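Local coordinates for conserved hypothetical protein (Pseudomonas aeruginosa PAO1, PDB 1TE5), which is predicted to be a class-II glutamine amidotransferase, an enzyme of the Ntn-hydrolase type that would release ammonia from glutamine for transfer to an acceptor not yet identified, at residues 32-37 with 51-56; 47-52 with 62-67. All coordinates share one frame; numbering follows the deposited sequence.

Both contacts belong to the hairpin of strands 35-42 and 45-51, which ends the seven-stranded antiparallel sheet of this Ntn-type domain; 45-51 is the outermost strand. Contact 1 (32-37 with 51-56) joins the open end of that hairpin and carries the pairing on into the loop before helix 59-66. Contact 2 (47-52 with 62-67) starts on the strand whose end contact 1 uses, and packs the helix that follows back onto that strand. Their centres lie about 12 Å apart, and they share D51 and P52. W36 connects them, its CZ3 lying 3.4 Å from F49 O and its CH2 3.4 Å from V64 CG2. Both contacts also touch the second subunit, so this edge forms part of the dimer interface.

Contact 1 of 2, residues 32-37 with 51-56; sequences HRDGWG and DPLASV
R33 N donates to A54 O in a short (2.6 Å) but clearly bent bond, and A54 N returns one to R33 O that is almost straight at hydrogen (171°) and lies in the carbonyl plane. Further along, W36 N to D51 O (2.9 Å) and D51 N to W36 O close a second antiparallel hydrogen-bonded pair. Between them G35 brings its CA to 3.1 Å from D51 O, an approach that suits a residue without a side chain.

Water extends this ladder to the side chains. One molecule accepts from W36 NE1 and donates to D51 OD1 at 2.6 Å, meeting the indole at its edge, in plane; another links R33 NE to V56 O. A chi1 of 58° sets the indole between its backbone N and carbonyl carbon and carries NE1 back to D51 CB, 3.3 Å away, with ring and carboxylate planes 68° apart. S58 also binds D51 OD1, while R47 of the second subunit forms a salt bridge with D51 OD2. At the outer end L53 CD1 reaches the H32 ring at its edge, 3.3 Å from H32 CD2.

R33, bent at chi3, reaches along the same loop to a salt bridge with D57, and D34 is held by N82. Helix 59-66 meets the indole through V60, A61 and V64, F19 of strand 12-19 meets its ring, and on the other side of strand 35-42 the sheet continues into strand 73-80.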
loop_
_atom_site.group_PDB
_atom_site.type_symbol
_atom_site.label_atom_id
_atom_site.label_comp_id
_atom_site.label_asym_id
_atom_site.label_seq_id
_atom_site.Cartn_x
_atom_site.Cartn_y
_atom_site.Cartn_z
ATOM N N HIS A 32 -15.236 -19.762 -5.589
ATOM C CA HIS A 32 -14.675 -18.590 -4.897
ATOM C C HIS A 32 -13.250 -18.803 -4.364
ATOM O O HIS A 32 -12.736 -19.917 -4.378
ATOM C CB HIS A 32 -15.563 -18.218 -3.717
ATOM C CG HIS A 32 -15.280 -19.023 -2.492
ATOM N ND1 HIS A 32 -15.166 -20.398 -2.518
ATOM C CD2 HIS A 32 -15.025 -18.650 -1.218
ATOM C CE1 HIS A 32 -14.846 -20.832 -1.312
ATOM N NE2 HIS A 32 -14.757 -19.790 -0.505
ATOM N N ARG A 33 -12.678 -17.738 -3.808
ATOM C CA ARG A 33 -11.335 -17.731 -3.221
ATOM C C ARG A 33 -11.324 -16.925 -1.927
ATOM O O ARG A 33 -11.915 -15.853 -1.852
ATOM C CB ARG A 33 -10.317 -17.095 -4.178
ATOM C CG ARG A 33 -8.902 -17.023 -3.620
ATOM C CD ARG A 33 -7.996 -16.195 -4.518
ATOM N NE ARG A 33 -8.000 -16.685 -5.892
ATOM C CZ ARG A 33 -7.296 -17.728 -6.317
ATOM N NH1 ARG A 33 -7.375 -18.109 -7.581
ATOM N NH2 ARG A 33 -6.504 -18.379 -5.482
ATOM N N ASP A 34 -10.683 -17.470 -0.901
ATOM C CA ASP A 34 -10.585 -16.785 0.380
ATOM C C ASP A 34 -9.593 -15.631 0.314
ATOM O O ASP A 34 -8.552 -15.722 -0.330
ATOM C CB ASP A 34 -10.150 -17.748 1.486
ATOM C CG ASP A 34 -11.313 -18.455 2.153
ATOM O OD1 ASP A 34 -11.058 -19.431 2.888
ATOM O OD2 ASP A 34 -12.473 -18.036 1.967
ATOM N N GLY A 35 -9.908 -14.577 1.053
ATOM C CA GLY A 35 -9.059 -13.387 1.107
ATOM C C GLY A 35 -7.589 -13.608 1.443
ATOM O O GLY A 35 -7.242 -14.511 2.212
ATOM N N TRP A 36 -6.719 -12.783 0.870
ATOM C CA TRP A 36 -5.284 -12.923 1.096
ATOM C C TRP A 36 -4.571 -11.575 1.138
ATOM O O TRP A 36 -5.123 -10.557 0.735
ATOM C CB TRP A 36 -4.672 -13.787 -0.013
ATOM C CG TRP A 36 -4.915 -13.221 -1.372
ATOM C CD1 TRP A 36 -6.065 -13.315 -2.106
ATOM C CD2 TRP A 36 -4.021 -12.396 -2.131
ATOM N NE1 TRP A 36 -5.946 -12.593 -3.270
ATOM C CE2 TRP A 36 -4.703 -12.019 -3.311
ATOM C CE3 TRP A 36 -2.714 -11.937 -1.927
ATOM C CZ2 TRP A 36 -4.126 -11.201 -4.277
ATOM C CZ3 TRP A 36 -2.143 -11.125 -2.887
ATOM C CH2 TRP A 36 -2.850 -10.766 -4.050
ATOM N N GLY A 37 -3.310 -11.593 1.545
ATOM C CA GLY A 37 -2.545 -10.367 1.612
ATOM C C GLY A 37 -1.071 -10.668 1.722
ATOM O O GLY A 37 -0.660 -11.571 2.452
ATOM N N ASP A 51 -6.553 -8.807 -1.255
ATOM C CA ASP A 51 -7.860 -8.954 -1.872
ATOM C C ASP A 51 -8.787 -9.713 -0.945
ATOM O O ASP A 51 -8.399 -10.719 -0.369
ATOM C CB ASP A 51 -7.698 -9.755 -3.167
ATOM C CG ASP A 51 -8.725 -9.391 -4.224
ATOM O OD1 ASP A 51 -9.091 -10.291 -5.005
ATOM O OD2 ASP A 51 -9.137 -8.213 -4.310
ATOM N N PRO A 52 -10.006 -9.194 -0.727
ATOM C CA PRO A 52 -10.953 -9.892 0.148
ATOM C C PRO A 52 -11.551 -11.058 -0.634
ATOM O O PRO A 52 -11.055 -11.393 -1.714
ATOM C CB PRO A 52 -11.997 -8.816 0.435
ATOM C CG PRO A 52 -12.006 -8.021 -0.821
ATOM C CD PRO A 52 -10.538 -7.887 -1.140
ATOM N N LEU A 53 -12.622 -11.649 -0.111
ATOM C CA LEU A 53 -13.293 -12.768 -0.753
ATOM C C LEU A 53 -13.524 -12.448 -2.237
ATOM O O LEU A 53 -13.983 -11.356 -2.572
ATOM C CB LEU A 53 -14.593 -13.090 -0.026
ATOM C CG LEU A 53 -15.355 -14.344 -0.433
ATOM C CD1 LEU A 53 -14.465 -15.553 -0.276
ATOM C CD2 LEU A 53 -16.593 -14.476 0.426
ATOM N N ALA A 54 -13.203 -13.402 -3.139
ATOM C CA ALA A 54 -13.339 -13.297 -4.593
ATOM C C ALA A 54 -13.932 -14.500 -5.338
ATOM O O ALA A 54 -13.576 -15.642 -5.066
ATOM C CB ALA A 54 -12.036 -12.827 -5.239
ATOM N N SER A 55 -14.842 -14.237 -6.275
ATOM C CA SER A 55 -15.477 -15.302 -7.062
ATOM C C SER A 55 -14.876 -15.418 -8.431
ATOM O O SER A 55 -15.347 -16.159 -9.289
ATOM C CB SER A 55 -16.994 -15.248 -7.020
ATOM O OG SER A 55 -17.592 -15.423 -5.739
ATOM N N VAL A 56 -13.800 -14.621 -8.619
ATOM C CA VAL A 56 -13.092 -14.578 -9.885
ATOM C C VAL A 56 -11.584 -14.494 -9.603
ATOM O O VAL A 56 -11.173 -14.276 -8.454
ATOM C CB VAL A 56 -13.589 -13.273 -10.590
ATOM C CG1 VAL A 56 -12.510 -12.626 -11.431
ATOM C CG2 VAL A 56 -14.807 -13.576 -11.442
HETATM O O HOH W 1 -8.683 -14.018 -7.557
HETATM O O HOH W 2 -9.635 -13.464 -2.479
HETATM O O HOH W 3 -8.446 -12.816 -4.751
#

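Contact 2 of 2, residues 47-52 with 62-67; sequences RLFQDP and RLVQRF
A helix packed on the edge strand of an antiparallel sheet is the theme here: helix 59-66, which follows strand 45-51 after a short loop, turns back and sets L63 and V64, and F67 just past its end, against R47 and F49. No hydrogen bond crosses, and the join is apolar apart from one guanidinium. F49 is the central residue, a large flat group that spans from strand to helix. Its chi1 of -55° places CG anti to the carbonyl carbon, and V64 slides past it, though the exact closeness of V64 CG1 is doubtful. L63 adds CB, 4.2 Å from F49 CD2. The F49 and F67 rings meet obliquely, centroids 5.9 Å apart and planes at 48°. On the second subunit, another F49 packs against this one.

R47 suits a place where a flat charged group can lie against an aromatic ring and still reach acidic and carbonyl partners. E42 forms a salt bridge with R47 NE, and R47 NH1 and NH2 reach D51 and the backbone O of Q50 in the second subunit, which probably steadies the positive charge in this buried setting. Extended from CG to NE, the chain crosses F67 at about a right angle, bringing F67 CZ over one face of the guanidinium, 3.2 Å from R47 NE.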
loop_
_atom_site.group_PDB
_atom_site.type_symbol
_atom_site.label_atom_id
_atom_site.label_comp_id
_atom_site.label_asym_id
_atom_site.label_seq_id
_atom_site.Cartn_x
_atom_site.Cartn_y
_atom_site.Cartn_z
ATOM N N ARG A 47 5.563 -2.851 -0.265
ATOM C CA ARG A 47 4.597 -3.143 -1.321
ATOM C C ARG A 47 3.478 -3.989 -0.727
ATOM O O ARG A 47 3.730 -4.907 0.042
ATOM C CB ARG A 47 5.254 -3.893 -2.477
ATOM C CG ARG A 47 6.298 -3.092 -3.219
ATOM C CD ARG A 47 6.701 -3.800 -4.485
ATOM N NE ARG A 47 7.800 -3.136 -5.179
ATOM C CZ ARG A 47 7.654 -2.204 -6.115
ATOM N NH1 ARG A 47 8.723 -1.670 -6.683
ATOM N NH2 ARG A 47 6.440 -1.804 -6.481
ATOM N N LEU A 48 2.240 -3.680 -1.082
ATOM C CA LEU A 48 1.103 -4.417 -0.557
ATOM C C LEU A 48 0.130 -4.857 -1.650
ATOM O O LEU A 48 -0.345 -4.041 -2.448
ATOM C CB LEU A 48 0.358 -3.567 0.477
ATOM C CG LEU A 48 -0.899 -4.166 1.119
ATOM C CD1 LEU A 48 -0.546 -5.387 1.968
ATOM C CD2 LEU A 48 -1.582 -3.104 1.954
ATOM N N PHE A 49 -0.149 -6.155 -1.678
ATOM C CA PHE A 49 -1.079 -6.741 -2.632
ATOM C C PHE A 49 -2.039 -7.530 -1.758
ATOM O O PHE A 49 -1.615 -8.404 -0.999
ATOM C CB PHE A 49 -0.364 -7.705 -3.581
ATOM C CG PHE A 49 0.801 -7.102 -4.319
ATOM C CD1 PHE A 49 2.096 -7.199 -3.808
ATOM C CD2 PHE A 49 0.611 -6.451 -5.539
ATOM C CE1 PHE A 49 3.182 -6.658 -4.497
ATOM C CE2 PHE A 49 1.696 -5.905 -6.237
ATOM C CZ PHE A 49 2.984 -6.012 -5.708
ATOM N N GLN A 50 -3.325 -7.205 -1.828
ATOM C CA GLN A 50 -4.322 -7.901 -1.020
ATOM C C GLN A 50 -5.679 -7.925 -1.710
ATOM O O GLN A 50 -5.959 -7.109 -2.585
ATOM C CB GLN A 50 -4.452 -7.242 0.351
ATOM C CG GLN A 50 -5.156 -5.915 0.325
ATOM C CD GLN A 50 -4.863 -5.068 1.533
ATOM O OE1 GLN A 50 -4.833 -5.559 2.656
ATOM N NE2 GLN A 50 -4.635 -3.778 1.304
ATOM N N ASP A 51 -6.553 -8.807 -1.255
ATOM C CA ASP A 51 -7.860 -8.954 -1.872
ATOM C C ASP A 51 -8.787 -9.713 -0.945
ATOM O O ASP A 51 -8.399 -10.719 -0.369
ATOM C CB ASP A 51 -7.698 -9.755 -3.167
ATOM C CG ASP A 51 -8.725 -9.391 -4.224
ATOM O OD1 ASP A 51 -9.091 -10.291 -5.005
ATOM O OD2 ASP A 51 -9.137 -8.213 -4.310
ATOM N N PRO A 52 -10.006 -9.194 -0.727
ATOM C CA PRO A 52 -10.953 -9.892 0.148
ATOM C C PRO A 52 -11.551 -11.058 -0.634
ATOM O O PRO A 52 -11.055 -11.393 -1.714
ATOM C CB PRO A 52 -11.997 -8.816 0.435
ATOM C CG PRO A 52 -12.006 -8.021 -0.821
ATOM C CD PRO A 52 -10.538 -7.887 -1.140
ATOM N N ARG A 62 -3.292 -11.613 -9.868
ATOM C CA ARG A 62 -2.382 -11.824 -10.983
ATOM C C ARG A 62 -1.143 -10.955 -10.783
ATOM O O ARG A 62 -0.044 -11.310 -11.216
ATOM C CB ARG A 62 -3.056 -11.451 -12.305
ATOM C CG ARG A 62 -3.969 -12.516 -12.876
ATOM C CD ARG A 62 -4.334 -12.197 -14.326
ATOM N NE ARG A 62 -5.448 -11.263 -14.444
ATOM C CZ ARG A 62 -6.709 -11.576 -14.159
ATOM N NH1 ARG A 62 -7.672 -10.675 -14.296
ATOM N NH2 ARG A 62 -7.006 -12.798 -13.736
ATOM N N LEU A 63 -1.342 -9.794 -10.165
ATOM C CA LEU A 63 -0.258 -8.866 -9.905
ATOM C C LEU A 63 0.839 -9.444 -9.004
ATOM O O LEU A 63 2.022 -9.291 -9.306
ATOM C CB LEU A 63 -0.811 -7.560 -9.336
ATOM C CG LEU A 63 -0.806 -6.332 -10.253
ATOM C CD1 LEU A 63 0.616 -5.847 -10.429
ATOM C CD2 LEU A 63 -1.440 -6.651 -11.599
ATOM N N VAL A 64 0.468 -10.090 -7.897
ATOM C CA VAL A 64 1.469 -10.686 -6.999
ATOM C C VAL A 64 2.294 -11.746 -7.704
ATOM O O VAL A 64 3.483 -11.910 -7.416
ATOM C CB VAL A 64 0.857 -11.398 -5.782
ATOM C CG1 VAL A 64 0.739 -10.454 -4.627
ATOM C CG2 VAL A 64 -0.463 -12.029 -6.143
ATOM N N GLN A 65 1.635 -12.505 -8.573
ATOM C CA GLN A 65 2.290 -13.569 -9.316
ATOM C C GLN A 65 3.203 -13.097 -10.436
ATOM O O GLN A 65 4.204 -13.757 -10.719
ATOM C CB GLN A 65 1.254 -14.540 -9.869
ATOM C CG GLN A 65 0.418 -15.195 -8.800
ATOM C CD GLN A 65 -0.394 -16.352 -9.330
ATOM O OE1 GLN A 65 0.153 -17.384 -9.743
ATOM N NE2 GLN A 65 -1.707 -16.181 -9.347
ATOM N N ARG A 66 2.866 -11.984 -11.090
ATOM C CA ARG A 66 3.698 -11.477 -12.184
ATOM C C ARG A 66 4.871 -10.578 -11.764
ATOM O O ARG A 66 5.807 -10.344 -12.537
ATOM C CB ARG A 66 2.834 -10.813 -13.270
ATOM C CG ARG A 66 1.940 -9.685 -12.806
ATOM C CD ARG A 66 0.958 -9.252 -13.907
ATOM N NE ARG A 66 1.610 -8.555 -15.017
ATOM C CZ ARG A 66 1.032 -7.615 -15.765
ATOM N NH1 ARG A 66 1.708 -7.038 -16.753
ATOM N NH2 ARG A 66 -0.223 -7.242 -15.531
ATOM N N PHE A 67 4.827 -10.102 -10.526
ATOM C CA PHE A 67 5.863 -9.225 -9.992
ATOM C C PHE A 67 7.077 -9.999 -9.478
ATOM O O PHE A 67 6.946 -10.873 -8.627
ATOM C CB PHE A 67 5.278 -8.377 -8.846
ATOM C CG PHE A 67 6.248 -7.374 -8.267
ATOM C CD1 PHE A 67 6.335 -6.089 -8.783
ATOM C CD2 PHE A 67 7.086 -7.721 -7.215
ATOM C CE1 PHE A 67 7.243 -5.165 -8.263
ATOM C CE2 PHE A 67 7.994 -6.805 -6.691
ATOM C CZ PHE A 67 8.073 -5.527 -7.218
#